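Local coordinates for protein catalase (Exiguobacterium oxidotolerans, PDB 2J2M) that catalyses the breakdown of hydrogen peroxide to water and oxygen, using a bound haem in a four-chain assembly, at residues 116-121 with 354-359; 190-195 with 222-227; 245-250 with 300-305; 257-262 with 291-296. One frame throughout, in Å; residues are numbered along the deposited sequence.

Contact 1: 116-121 with 354-359; sequences KFYTEE and LPINCP
Tyr118 brings its hydroxyl to the 354-359 loop, where OH donates to Ile356 O at 2.6 Å; the bond meets the carbonyl at a C=O...donor angle of 145° and lies somewhat out of its plane. The loop meets this ring edge-on: Ile356 O lies in the ring plane, and Cys358 O comes to 3.4 Å from CD2 near the same plane. The aliphatic part of Lys116 covers one face, CG standing 3.9 Å above the Tyr118 ring plane toward the rim. With CG anti to the carbonyl carbon (chi1 -57°), the ring is directed toward the loop, while the tyrosine backbone forms the centre of an inverse gamma turn. This is where strand 112-119 of the antiparallel sheet, the barrel of the catalase fold, meets the long irregular segment after helix 330-346. Lys116 crosses Asn357 at about a right angle, CE lying 3.7 Å from OD1, and the lysine chain bends at chi3 and chi4, NZ reaching Asp125 and Gly314 O. Asn357 is held by Gly314 N on OD1 and by Ser312 O and Tyr351 O on ND2. A phenylalanine at Tyr118 lacks the hydroxyl, which would probably leave the carbonyl of Ile356 without its donor from the strand. Within the loop, Leu354 O accepts from both Asn357 N and Cys358 N.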
loop_
_atom_site.group_PDB
_atom_site.type_symbol
_atom_site.label_atom_id
_atom_site.label_comp_id
_atom_site.label_asym_id
_atom_site.label_seq_id
_atom_site.Cartn_x
_atom_site.Cartn_y
_atom_site.Cartn_z
ATOM N N LYS A 116 -12.471 -15.912 17.618
ATOM C CA LYS A 116 -11.184 -16.547 17.301
ATOM C C LYS A 116 -10.747 -17.404 18.491
ATOM O O LYS A 116 -10.610 -16.893 19.622
ATOM C CB LYS A 116 -10.104 -15.480 17.006
ATOM C CG LYS A 116 -8.709 -16.032 16.617
ATOM C CD LYS A 116 -7.675 -14.933 16.231
ATOM C CE LYS A 116 -8.011 -14.209 14.929
ATOM N NZ LYS A 116 -8.295 -15.152 13.809
ATOM N N PHE A 117 -10.543 -18.696 18.225
ATOM C CA PHE A 117 -10.154 -19.687 19.242
ATOM C C PHE A 117 -8.709 -19.992 19.003
ATOM O O PHE A 117 -8.358 -20.483 17.938
ATOM C CB PHE A 117 -10.931 -21.002 19.093
ATOM C CG PHE A 117 -12.396 -20.894 19.390
ATOM C CD1 PHE A 117 -13.250 -20.181 18.542
ATOM C CD2 PHE A 117 -12.939 -21.550 20.498
ATOM C CE1 PHE A 117 -14.642 -20.123 18.816
ATOM C CE2 PHE A 117 -14.295 -21.492 20.781
ATOM C CZ PHE A 117 -15.151 -20.765 19.942
ATOM N N TYR A 118 -7.869 -19.698 19.989
ATOM C CA TYR A 118 -6.447 -19.942 19.869
ATOM C C TYR A 118 -6.196 -21.298 20.438
ATOM O O TYR A 118 -5.899 -21.437 21.605
ATOM C CB TYR A 118 -5.651 -18.891 20.618
ATOM C CG TYR A 118 -5.927 -17.450 20.200
ATOM C CD1 TYR A 118 -6.951 -16.711 20.806
ATOM C CD2 TYR A 118 -5.143 -16.814 19.228
ATOM C CE1 TYR A 118 -7.198 -15.372 20.451
ATOM C CE2 TYR A 118 -5.354 -15.482 18.893
ATOM C CZ TYR A 118 -6.394 -14.769 19.495
ATOM O OH TYR A 118 -6.624 -13.442 19.155
ATOM N N THR A 119 -6.341 -22.296 19.578
ATOM C CA THR A 119 -6.286 -23.724 19.915
ATOM C C THR A 119 -4.866 -24.334 19.879
ATOM O O THR A 119 -3.985 -23.817 19.206
ATOM C CB THR A 119 -7.185 -24.461 18.889
ATOM O OG1 THR A 119 -8.548 -24.445 19.345
ATOM C CG2 THR A 119 -6.737 -25.860 18.638
ATOM N N GLU A 120 -4.668 -25.453 20.570
ATOM C CA GLU A 120 -3.381 -26.186 20.513
ATOM C C GLU A 120 -2.994 -26.717 19.098
ATOM O O GLU A 120 -1.816 -26.902 18.806
ATOM C CB GLU A 120 -3.325 -27.289 21.591
ATOM C CG GLU A 120 -1.890 -27.558 22.091
ATOM C CD GLU A 120 -1.797 -27.849 23.603
ATOM O OE1 GLU A 120 -2.156 -28.984 24.021
ATOM O OE2 GLU A 120 -1.353 -26.953 24.369
ATOM N N GLU A 121 -3.989 -26.922 18.232
ATOM C CA GLU A 121 -3.774 -27.318 16.823
ATOM C C GLU A 121 -4.091 -26.207 15.814
ATOM O O GLU A 121 -4.529 -26.495 14.692
ATOM C CB GLU A 121 -4.573 -28.596 16.478
ATOM C CG GLU A 121 -4.069 -29.857 17.210
ATOM C CD GLU A 121 -4.645 -31.159 16.663
ATOM O OE1 GLU A 121 -5.689 -31.158 15.942
ATOM O OE2 GLU A 121 -4.048 -32.209 16.988
ATOM N N LEU A 354 0.752 -10.397 13.376
ATOM C CA LEU A 354 0.335 -9.451 14.413
ATOM C C LEU A 354 -0.121 -10.154 15.689
ATOM O O LEU A 354 -0.857 -11.128 15.609
ATOM C CB LEU A 354 -0.808 -8.559 13.894
ATOM C CG LEU A 354 -0.400 -7.487 12.861
ATOM C CD1 LEU A 354 -1.628 -6.772 12.406
ATOM C CD2 LEU A 354 0.662 -6.488 13.396
ATOM N N PRO A 355 0.303 -9.660 16.864
ATOM C CA PRO A 355 -0.102 -10.289 18.150
ATOM C C PRO A 355 -1.561 -10.807 18.259
ATOM O O PRO A 355 -1.787 -11.938 18.710
ATOM C CB PRO A 355 0.198 -9.187 19.182
ATOM C CG PRO A 355 1.426 -8.481 18.555
ATOM C CD PRO A 355 1.187 -8.487 17.071
ATOM N N ILE A 356 -2.529 -10.011 17.802
ATOM C CA ILE A 356 -3.942 -10.379 17.908
ATOM C C ILE A 356 -4.313 -11.542 16.972
ATOM O O ILE A 356 -5.292 -12.257 17.238
ATOM C CB ILE A 356 -4.882 -9.148 17.709
ATOM C CG1 ILE A 356 -6.320 -9.465 18.151
ATOM C CG2 ILE A 356 -4.854 -8.617 16.253
ATOM C CD1 ILE A 356 -6.516 -9.705 19.679
ATOM N N ASN A 357 -3.535 -11.744 15.901
ATOM C CA ASN A 357 -3.841 -12.805 14.936
ATOM C C ASN A 357 -2.991 -14.067 15.093
ATOM O O ASN A 357 -3.355 -15.152 14.591
ATOM C CB ASN A 357 -3.760 -12.284 13.505
ATOM C CG ASN A 357 -4.818 -11.248 13.209
ATOM O OD1 ASN A 357 -6.019 -11.462 13.485
ATOM N ND2 ASN A 357 -4.390 -10.104 12.650
ATOM N N CYS A 358 -1.868 -13.921 15.793
ATOM C CA CYS A 358 -0.899 -15.000 15.985
ATOM C C CYS A 358 -1.546 -16.224 16.670
ATOM O O CYS A 358 -2.248 -16.078 17.683
ATOM C CB CYS A 358 0.288 -14.480 16.794
ATOM S SG CYS A 358 1.827 -15.405 16.514
ATOM N N PRO A 359 -1.309 -17.438 16.129
ATOM C CA PRO A 359 -1.823 -18.656 16.779
ATOM C C PRO A 359 -1.156 -18.875 18.142
ATOM O O PRO A 359 -0.129 -18.265 18.425
ATOM C CB PRO A 359 -1.420 -19.779 15.825
ATOM C CG PRO A 359 -0.971 -19.118 14.556
ATOM C CD PRO A 359 -0.515 -17.736 14.920
#

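Contact 2: 190-195 with 222-227; sequences YRKMRG and GVHNLS
Lys192 and His224 are joined through the backbone by one hydrogen bond, His224 N to Lys192 O at 2.9 Å, nearly straight at 164°. Two CA-H...O contacts flank it. Val223 CA approaches the same Lys192 O at 3.4 Å, and Lys192 CA lies 3.3 Å from Gly222 O, with CB also close to that oxygen. In the apolar contacts, methylenes of Lys192 and Arg194 meet a ring carbon and a methyl: Lys192, extended beyond CG, lays CD 3.6 Å from His224 CD2, and Arg194 CG meets Val223 CG2 at 4.1 Å, the guanidinium going on to Glu184. Gly222 has a positive phi of 80°, where a side chain would run into the carbonyl before it. Here the loop leading into strand 195-196 meets the loop leaving strand 210-219, two strands that pair antiparallel. Since the lysine ammonium stays 5.5 Å (Lys192 NZ to His224 NE2) from the imidazole, the attachment rests on peptide groups and hydrocarbon rather than on charge.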
loop_
_atom_site.group_PDB
_atom_site.type_symbol
_atom_site.label_atom_id
_atom_site.label_comp_id
_atom_site.label_asym_id
_atom_site.label_seq_id
_atom_site.Cartn_x
_atom_site.Cartn_y
_atom_site.Cartn_z
ATOM N N TYR A 190 -24.794 -5.952 22.105
ATOM C CA TYR A 190 -23.968 -7.090 21.769
ATOM C C TYR A 190 -24.090 -8.259 22.753
ATOM O O TYR A 190 -24.060 -9.421 22.330
ATOM C CB TYR A 190 -22.520 -6.622 21.625
ATOM C CG TYR A 190 -22.326 -5.613 20.497
ATOM C CD1 TYR A 190 -23.006 -5.743 19.298
ATOM C CD2 TYR A 190 -21.446 -4.536 20.636
ATOM C CE1 TYR A 190 -22.825 -4.818 18.258
ATOM C CE2 TYR A 190 -21.257 -3.613 19.600
ATOM C CZ TYR A 190 -21.948 -3.769 18.413
ATOM O OH TYR A 190 -21.769 -2.880 17.392
ATOM N N ARG A 191 -24.252 -7.954 24.044
ATOM C CA ARG A 191 -24.302 -8.986 25.076
ATOM C C ARG A 191 -25.710 -9.575 25.207
ATOM O O ARG A 191 -25.916 -10.621 25.854
ATOM C CB ARG A 191 -23.771 -8.459 26.416
ATOM C CG ARG A 191 -24.617 -7.387 27.059
ATOM C CD ARG A 191 -23.802 -6.509 28.020
ATOM N NE ARG A 191 -23.949 -6.992 29.376
ATOM C CZ ARG A 191 -24.772 -6.478 30.284
ATOM N NH1 ARG A 191 -25.507 -5.407 30.014
ATOM N NH2 ARG A 191 -24.820 -7.027 31.491
ATOM N N LYS A 192 -26.675 -8.916 24.567
ATOM C CA LYS A 192 -28.058 -9.377 24.619
ATOM C C LYS A 192 -28.564 -9.880 23.270
ATOM O O LYS A 192 -29.689 -9.593 22.870
ATOM C CB LYS A 192 -28.953 -8.281 25.173
ATOM C CG LYS A 192 -28.543 -7.865 26.569
ATOM C CD LYS A 192 -29.579 -6.983 27.237
ATOM C CE LYS A 192 -29.029 -6.492 28.579
ATOM N NZ LYS A 192 -29.953 -5.494 29.169
ATOM N N MET A 193 -27.721 -10.644 22.592
ATOM C CA MET A 193 -28.045 -11.217 21.294
ATOM C C MET A 193 -27.462 -12.613 21.167
ATOM O O MET A 193 -26.514 -12.991 21.873
ATOM C CB MET A 193 -27.490 -10.342 20.167
ATOM C CG MET A 193 -26.006 -10.546 19.889
ATOM S SD MET A 193 -25.410 -9.305 18.741
ATOM C CE MET A 193 -23.673 -9.819 18.553
ATOM N N ARG A 194 -28.025 -13.371 20.239
ATOM C CA ARG A 194 -27.577 -14.730 19.975
ATOM C C ARG A 194 -26.541 -14.735 18.853
ATOM O O ARG A 194 -26.212 -13.669 18.282
ATOM C CB ARG A 194 -28.791 -15.625 19.632
ATOM C CG ARG A 194 -29.779 -15.005 18.624
ATOM C CD ARG A 194 -30.467 -16.065 17.787
ATOM N NE ARG A 194 -31.594 -15.502 17.032
ATOM C CZ ARG A 194 -32.439 -16.211 16.278
ATOM N NH1 ARG A 194 -33.444 -15.590 15.654
ATOM N NH2 ARG A 194 -32.286 -17.539 16.153
ATOM N N GLY A 195 -26.016 -15.931 18.549
ATOM C CA GLY A 195 -25.089 -16.131 17.433
ATOM C C GLY A 195 -25.502 -17.347 16.626
ATOM O O GLY A 195 -26.131 -18.267 17.170
ATOM N N GLY A 222 -30.001 -13.329 27.873
ATOM C CA GLY A 222 -31.197 -13.333 27.037
ATOM C C GLY A 222 -31.067 -12.451 25.797
ATOM O O GLY A 222 -30.226 -11.544 25.746
ATOM N N VAL A 223 -31.887 -12.748 24.792
ATOM C CA VAL A 223 -32.064 -11.914 23.603
ATOM C C VAL A 223 -32.965 -10.716 23.931
ATOM O O VAL A 223 -34.152 -10.891 24.245
ATOM C CB VAL A 223 -32.741 -12.721 22.435
ATOM C CG1 VAL A 223 -33.069 -11.793 21.233
ATOM C CG2 VAL A 223 -31.867 -13.889 22.005
ATOM N N HIS A 224 -32.415 -9.507 23.865
ATOM C CA HIS A 224 -33.217 -8.309 24.090
ATOM C C HIS A 224 -33.084 -7.324 22.917
ATOM O O HIS A 224 -31.984 -6.996 22.496
ATOM C CB HIS A 224 -32.851 -7.655 25.426
ATOM C CG HIS A 224 -33.130 -8.523 26.618
ATOM N ND1 HIS A 224 -34.369 -8.585 27.226
ATOM C CD2 HIS A 224 -32.326 -9.365 27.315
ATOM C CE1 HIS A 224 -34.316 -9.428 28.244
ATOM N NE2 HIS A 224 -33.084 -9.908 28.325
ATOM N N ASN A 225 -34.211 -6.873 22.389
ATOM C CA ASN A 225 -34.233 -6.048 21.193
ATOM C C ASN A 225 -34.802 -4.663 21.468
ATOM O O ASN A 225 -35.383 -4.421 22.533
ATOM C CB ASN A 225 -35.076 -6.725 20.109
ATOM C CG ASN A 225 -34.674 -8.181 19.863
ATOM O OD1 ASN A 225 -35.520 -9.089 19.923
ATOM N ND2 ASN A 225 -33.386 -8.412 19.585
ATOM N N LEU A 226 -34.652 -3.760 20.495
ATOM C CA LEU A 226 -35.267 -2.442 20.571
ATOM C C LEU A 226 -36.315 -2.322 19.478
ATOM O O LEU A 226 -36.089 -2.791 18.358
ATOM C CB LEU A 226 -34.214 -1.337 20.408
ATOM C CG LEU A 226 -33.025 -1.378 21.380
ATOM C CD1 LEU A 226 -31.982 -0.302 21.059
ATOM C CD2 LEU A 226 -33.506 -1.293 22.849
ATOM N N SER A 227 -37.455 -1.710 19.797
ATOM C CA SER A 227 -38.429 -1.320 18.771
ATOM C C SER A 227 -37.833 -0.142 17.998
ATOM O O SER A 227 -36.849 0.445 18.453
ATOM C CB SER A 227 -39.731 -0.864 19.436
ATOM O OG SER A 227 -39.530 0.445 19.936
#

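Contact 3: 245-250 with 300-305; sequences DTFQAI and NKNVDN
Ile250 and Asn300 bring their CA atoms to 5.8 Å where strand 300-302 runs past helix 245-250, the two short axes inclined at 126°. The side chain of Asn302 fills the angle between them. Its amide lies almost flat on the Phe247 ring, the planes 7° apart, with ND2 3.3 Å above the ring centre and OD1 3.2 Å from CD2. The N-H bonds therefore run parallel to the ring rather than into it: ND2 donates to Phe247 O at 3.0 Å in a nearly straight bond that stays in the amide plane, and also to Glu251 OE2. On the other side of the amide Ile250 closes in, its CB 3.8 Å from ND2. A classic beta bulge, with Asn300 and Lys301 both facing His63, lies in strand 292-302 here, where helix 241-251 packs against the antiparallel barrel sheet of the catalase fold; Ile250 sets CG2 3.6 Å from Lys301 N, against the bulged backbone. The phenyl ring reaches the asparagine because Phe247 holds CG anti to its backbone N (chi1 -170°). Were Phe247 an alanine, one face of the Asn302 amide would probably lose its flat cover, opening a gap beside a group still tied through the backbone oxygen. Thr155 and Arg154 of the third subunit also pack here, on Phe247 and Asn302 respectively.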
loop_
_atom_site.group_PDB
_atom_site.type_symbol
_atom_site.label_atom_id
_atom_site.label_comp_id
_atom_site.label_asym_id
_atom_site.label_seq_id
_atom_site.Cartn_x
_atom_site.Cartn_y
_atom_site.Cartn_z
ATOM N N ASP A 245 -22.122 -0.224 26.515
ATOM C CA ASP A 245 -22.769 -1.162 27.435
ATOM C C ASP A 245 -21.948 -2.444 27.630
ATOM O O ASP A 245 -21.808 -2.921 28.753
ATOM C CB ASP A 245 -24.206 -1.500 26.961
ATOM C CG ASP A 245 -24.822 -2.679 27.722
ATOM O OD1 ASP A 245 -25.255 -2.502 28.868
ATOM O OD2 ASP A 245 -24.877 -3.800 27.177
ATOM N N THR A 246 -21.404 -2.987 26.535
ATOM C CA THR A 246 -20.587 -4.211 26.606
ATOM C C THR A 246 -19.230 -3.949 27.260
ATOM O O THR A 246 -18.712 -4.805 28.012
ATOM C CB THR A 246 -20.369 -4.898 25.214
ATOM O OG1 THR A 246 -21.589 -4.909 24.474
ATOM C CG2 THR A 246 -19.917 -6.332 25.390
ATOM N N PHE A 247 -18.643 -2.789 26.961
ATOM C CA PHE A 247 -17.418 -2.400 27.657
ATOM C C PHE A 247 -17.608 -2.235 29.176
ATOM O O PHE A 247 -16.789 -2.737 29.949
ATOM C CB PHE A 247 -16.787 -1.140 27.074
ATOM C CG PHE A 247 -15.410 -0.871 27.606
ATOM C CD1 PHE A 247 -15.228 -0.265 28.856
ATOM C CD2 PHE A 247 -14.292 -1.224 26.871
ATOM C CE1 PHE A 247 -13.958 -0.035 29.358
ATOM C CE2 PHE A 247 -13.020 -0.977 27.365
ATOM C CZ PHE A 247 -12.852 -0.386 28.613
ATOM N N GLN A 248 -18.667 -1.543 29.592
ATOM C CA GLN A 248 -18.944 -1.321 31.016
ATOM C C GLN A 248 -19.233 -2.622 31.789
ATOM O O GLN A 248 -18.708 -2.826 32.881
ATOM C CB GLN A 248 -20.099 -0.314 31.200
ATOM C CG GLN A 248 -19.746 1.147 30.850
ATOM C CD GLN A 248 -18.397 1.578 31.431
ATOM O OE1 GLN A 248 -17.472 1.959 30.683
ATOM N NE2 GLN A 248 -18.266 1.499 32.760
ATOM N N ALA A 249 -20.065 -3.489 31.214
ATOM C CA ALA A 249 -20.367 -4.798 31.789
ATOM C C ALA A 249 -19.119 -5.622 32.090
ATOM O O ALA A 249 -19.040 -6.254 33.130
ATOM C CB ALA A 249 -21.305 -5.579 30.876
ATOM N N ILE A 250 -18.152 -5.633 31.180
ATOM C CA ILE A 250 -16.910 -6.388 31.420
ATOM C C ILE A 250 -16.050 -5.699 32.488
ATOM O O ILE A 250 -15.459 -6.362 33.352
ATOM C CB ILE A 250 -16.090 -6.610 30.120
ATOM C CG1 ILE A 250 -16.838 -7.551 29.169
ATOM C CG2 ILE A 250 -14.728 -7.203 30.443
ATOM C CD1 ILE A 250 -16.388 -7.485 27.718
ATOM N N ASN A 300 -14.161 -11.754 29.663
ATOM C CA ASN A 300 -13.814 -11.232 30.975
ATOM C C ASN A 300 -12.695 -10.164 30.991
ATOM O O ASN A 300 -12.271 -9.716 32.052
ATOM C CB ASN A 300 -13.482 -12.395 31.929
ATOM C CG ASN A 300 -12.342 -13.296 31.425
ATOM O OD1 ASN A 300 -11.577 -12.948 30.536
ATOM N ND2 ASN A 300 -12.246 -14.468 32.011
ATOM N N LYS A 301 -12.237 -9.747 29.821
ATOM C CA LYS A 301 -11.193 -8.763 29.759
ATOM C C LYS A 301 -11.374 -7.861 28.557
ATOM O O LYS A 301 -11.382 -8.314 27.420
ATOM C CB LYS A 301 -9.831 -9.463 29.688
ATOM C CG LYS A 301 -8.674 -8.528 29.687
ATOM C CD LYS A 301 -7.420 -9.232 30.150
ATOM C CE LYS A 301 -6.176 -8.527 29.589
ATOM N NZ LYS A 301 -6.078 -7.165 30.162
ATOM N N ASN A 302 -11.484 -6.567 28.804
ATOM C CA ASN A 302 -11.512 -5.628 27.710
ATOM C C ASN A 302 -10.176 -5.591 26.964
ATOM O O ASN A 302 -9.156 -6.048 27.473
ATOM C CB ASN A 302 -11.927 -4.243 28.215
ATOM C CG ASN A 302 -13.443 -4.087 28.303
ATOM O OD1 ASN A 302 -14.182 -4.362 27.334
ATOM N ND2 ASN A 302 -13.919 -3.615 29.464
ATOM N N VAL A 303 -10.181 -5.057 25.748
ATOM C CA VAL A 303 -8.911 -4.794 25.062
ATOM C C VAL A 303 -8.046 -3.799 25.857
ATOM O O VAL A 303 -8.568 -2.967 26.618
ATOM C CB VAL A 303 -9.129 -4.277 23.611
ATOM C CG1 VAL A 303 -9.939 -5.317 22.767
ATOM C CG2 VAL A 303 -9.781 -2.899 23.612
ATOM N N ASP A 304 -6.734 -3.911 25.690
ATOM C CA ASP A 304 -5.792 -2.858 26.095
ATOM C C ASP A 304 -5.765 -1.726 25.074
ATOM O O ASP A 304 -5.605 -0.564 25.431
ATOM C CB ASP A 304 -4.384 -3.446 26.237
ATOM C CG ASP A 304 -4.245 -4.329 27.476
ATOM O OD1 ASP A 304 -5.038 -4.163 28.448
ATOM O OD2 ASP A 304 -3.322 -5.164 27.487
ATOM N N ASN A 305 -5.920 -2.067 23.796
ATOM C CA ASN A 305 -5.856 -1.077 22.737
ATOM C C ASN A 305 -6.757 -1.491 21.576
ATOM O O ASN A 305 -6.636 -2.610 21.023
ATOM C CB ASN A 305 -4.402 -0.926 22.261
ATOM C CG ASN A 305 -4.257 0.060 21.147
ATOM O OD1 ASN A 305 -4.112 -0.317 19.984
ATOM N ND2 ASN A 305 -4.296 1.340 21.484
#

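Contact 4: 257-262 with 291-296; sequences EWDLFV and FQHVGT
His293 turns an edge toward one face of Phe261, CD2 standing 3.7 Å above the phenyl plane near its rim, in an edge-to-face pair with planes at 65°. Gly295 N lies over the centre of one imidazole face, while at the ring edge NE2, with its partner in the imidazole plane, donates at 2.9 Å to Asp259 OD2 on that oxygen's anti side, somewhat out of the carboxylate plane. Phe291 completes this aromatic cluster obliquely, its CB 3.5 Å from Phe261 CD1. Away from the rings, Leu260 CD2 lies alongside Val294 CG1, and Val262 CG1 crosses to Val294 CG2. The antiparallel strands carry a classic beta bulge, Val294 and Gly295 both facing Leu260, whose O takes Val294 N at 2.7 Å and, weakly, Gly295 N at 3.4 Å. Reciprocal backbone bonds join Val262 and Gln292 beyond it. Strand 257-265 is flanked on its other side by strand 210-219, and strand 292-302 pairs in turn with 59-68, which places this pair within the barrel sheet.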
loop_
_atom_site.group_PDB
_atom_site.type_symbol
_atom_site.label_atom_id
_atom_site.label_comp_id
_atom_site.label_asym_id
_atom_site.label_seq_id
_atom_site.Cartn_x
_atom_site.Cartn_y
_atom_site.Cartn_z
ATOM N N GLU A 257 -21.653 -13.864 28.833
ATOM C CA GLU A 257 -21.447 -15.277 28.634
ATOM C C GLU A 257 -22.433 -15.786 27.619
ATOM O O GLU A 257 -23.548 -15.301 27.565
ATOM C CB GLU A 257 -21.641 -16.046 29.945
ATOM C CG GLU A 257 -20.660 -15.664 31.056
ATOM C CD GLU A 257 -20.493 -16.751 32.123
ATOM O OE1 GLU A 257 -21.455 -17.486 32.433
ATOM O OE2 GLU A 257 -19.375 -16.872 32.655
ATOM N N TRP A 258 -22.027 -16.768 26.816
ATOM C CA TRP A 258 -22.951 -17.461 25.929
ATOM C C TRP A 258 -22.689 -18.953 26.011
ATOM O O TRP A 258 -21.529 -19.390 26.174
ATOM C CB TRP A 258 -22.742 -17.073 24.453
ATOM C CG TRP A 258 -23.117 -15.685 24.024
ATOM C CD1 TRP A 258 -24.173 -15.330 23.234
ATOM C CD2 TRP A 258 -22.398 -14.474 24.299
ATOM N NE1 TRP A 258 -24.179 -13.967 23.018
ATOM C CE2 TRP A 258 -23.097 -13.419 23.664
ATOM C CE3 TRP A 258 -21.237 -14.177 25.022
ATOM C CZ2 TRP A 258 -22.671 -12.093 23.735
ATOM C CZ3 TRP A 258 -20.819 -12.862 25.098
ATOM C CH2 TRP A 258 -21.529 -11.837 24.454
ATOM N N ASP A 259 -23.752 -19.742 25.838
ATOM C CA ASP A 259 -23.588 -21.174 25.604
ATOM C C ASP A 259 -23.518 -21.567 24.116
ATOM O O ASP A 259 -24.270 -21.051 23.287
ATOM C CB ASP A 259 -24.665 -21.946 26.356
ATOM C CG ASP A 259 -24.533 -21.772 27.839
ATOM O OD1 ASP A 259 -25.108 -20.804 28.360
ATOM O OD2 ASP A 259 -23.817 -22.558 28.486
ATOM N N LEU A 260 -22.601 -22.469 23.791
ATOM C CA LEU A 260 -22.463 -23.012 22.417
ATOM C C LEU A 260 -23.172 -24.369 22.258
ATOM O O LEU A 260 -22.891 -25.320 22.991
ATOM C CB LEU A 260 -20.987 -23.157 22.021
ATOM C CG LEU A 260 -20.638 -23.674 20.618
ATOM C CD1 LEU A 260 -20.976 -22.640 19.524
ATOM C CD2 LEU A 260 -19.163 -24.038 20.530
ATOM N N PHE A 261 -24.092 -24.435 21.298
ATOM C CA PHE A 261 -24.779 -25.651 20.976
ATOM C C PHE A 261 -24.458 -26.026 19.522
ATOM O O PHE A 261 -24.036 -25.180 18.704
ATOM C CB PHE A 261 -26.298 -25.492 21.127
ATOM C CG PHE A 261 -26.778 -25.244 22.541
ATOM C CD1 PHE A 261 -27.356 -26.272 23.278
ATOM C CD2 PHE A 261 -26.703 -23.963 23.114
ATOM C CE1 PHE A 261 -27.830 -26.057 24.573
ATOM C CE2 PHE A 261 -27.162 -23.725 24.423
ATOM C CZ PHE A 261 -27.727 -24.774 25.153
ATOM N N VAL A 262 -24.681 -27.306 19.214
ATOM C CA VAL A 262 -24.376 -27.850 17.920
ATOM C C VAL A 262 -25.587 -28.610 17.401
ATOM O O VAL A 262 -26.209 -29.361 18.134
ATOM C CB VAL A 262 -23.073 -28.734 17.960
ATOM C CG1 VAL A 262 -23.265 -30.006 18.790
ATOM C CG2 VAL A 262 -22.602 -29.092 16.555
ATOM N N PHE A 291 -30.574 -28.923 19.524
ATOM C CA PHE A 291 -29.317 -28.297 19.936
ATOM C C PHE A 291 -28.634 -29.255 20.924
ATOM O O PHE A 291 -29.282 -29.840 21.783
ATOM C CB PHE A 291 -29.583 -26.954 20.655
ATOM C CG PHE A 291 -30.072 -25.810 19.757
ATOM C CD1 PHE A 291 -30.562 -26.030 18.458
ATOM C CD2 PHE A 291 -30.093 -24.505 20.251
ATOM C CE1 PHE A 291 -31.041 -24.953 17.657
ATOM C CE2 PHE A 291 -30.572 -23.434 19.469
ATOM C CZ PHE A 291 -31.046 -23.661 18.163
ATOM N N GLN A 292 -27.332 -29.444 20.799
ATOM C CA GLN A 292 -26.613 -30.242 21.789
ATOM C C GLN A 292 -25.534 -29.363 22.386
ATOM O O GLN A 292 -24.704 -28.821 21.657
ATOM C CB GLN A 292 -26.014 -31.505 21.167
ATOM C CG GLN A 292 -26.999 -32.353 20.376
ATOM C CD GLN A 292 -26.379 -33.624 19.883
ATOM O OE1 GLN A 292 -25.738 -34.356 20.648
ATOM N NE2 GLN A 292 -26.526 -33.891 18.596
ATOM N N HIS A 293 -25.556 -29.228 23.709
ATOM C CA HIS A 293 -24.638 -28.347 24.436
ATOM C C HIS A 293 -23.190 -28.738 24.231
ATOM O O HIS A 293 -22.856 -29.914 24.318
ATOM C CB HIS A 293 -24.969 -28.361 25.931
ATOM C CG HIS A 293 -24.352 -27.235 26.695
ATOM N ND1 HIS A 293 -23.441 -27.435 27.706
ATOM C CD2 HIS A 293 -24.495 -25.893 26.580
ATOM C CE1 HIS A 293 -23.064 -26.267 28.196
ATOM N NE2 HIS A 293 -23.689 -25.315 27.533
ATOM N N VAL A 294 -22.344 -27.757 23.935
ATOM C CA VAL A 294 -20.896 -27.974 23.759
ATOM C C VAL A 294 -20.117 -27.371 24.951
ATOM O O VAL A 294 -19.275 -28.021 25.580
ATOM C CB VAL A 294 -20.373 -27.326 22.433
ATOM C CG1 VAL A 294 -18.836 -27.371 22.357
ATOM C CG2 VAL A 294 -20.995 -27.966 21.206
ATOM N N GLY A 295 -20.413 -26.112 25.247
ATOM C CA GLY A 295 -19.667 -25.380 26.252
ATOM C C GLY A 295 -20.168 -23.965 26.364
ATOM O O GLY A 295 -21.279 -23.651 25.917
ATOM N N THR A 296 -19.347 -23.130 26.999
ATOM C CA THR A 296 -19.693 -21.753 27.298
ATOM C C THR A 296 -18.517 -20.765 27.193
ATOM O O THR A 296 -17.394 -21.032 27.643
ATOM C CB THR A 296 -20.562 -21.620 28.627
ATOM O OG1 THR A 296 -20.025 -20.619 29.515
ATOM C CG2 THR A 296 -20.716 -22.946 29.329
#

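Contacts 3 and 4 share strand 292-302, each marked by a beta bulge, and contact 4 pairs it with the strand that follows the helix of contact 3. Contact 2 ties into both: Arg191 NH1 bridges to Asp245 OD1 at 3.1 Å, and Met193 O probably accepts from Trp258 NE1 at 2.8 Å. Contact 1 touches none of the others, its nearest atoms being about 5 Å from contact 4 and about 6 Å from contact 3, although it reaches the same sheet. The side chains of Asn357 in contact 1 and Met193 in contact 2 each come to about 8 Å from a bound haem. In contact 4, the side chain of Trp258 is about 13 Å from a bound haem.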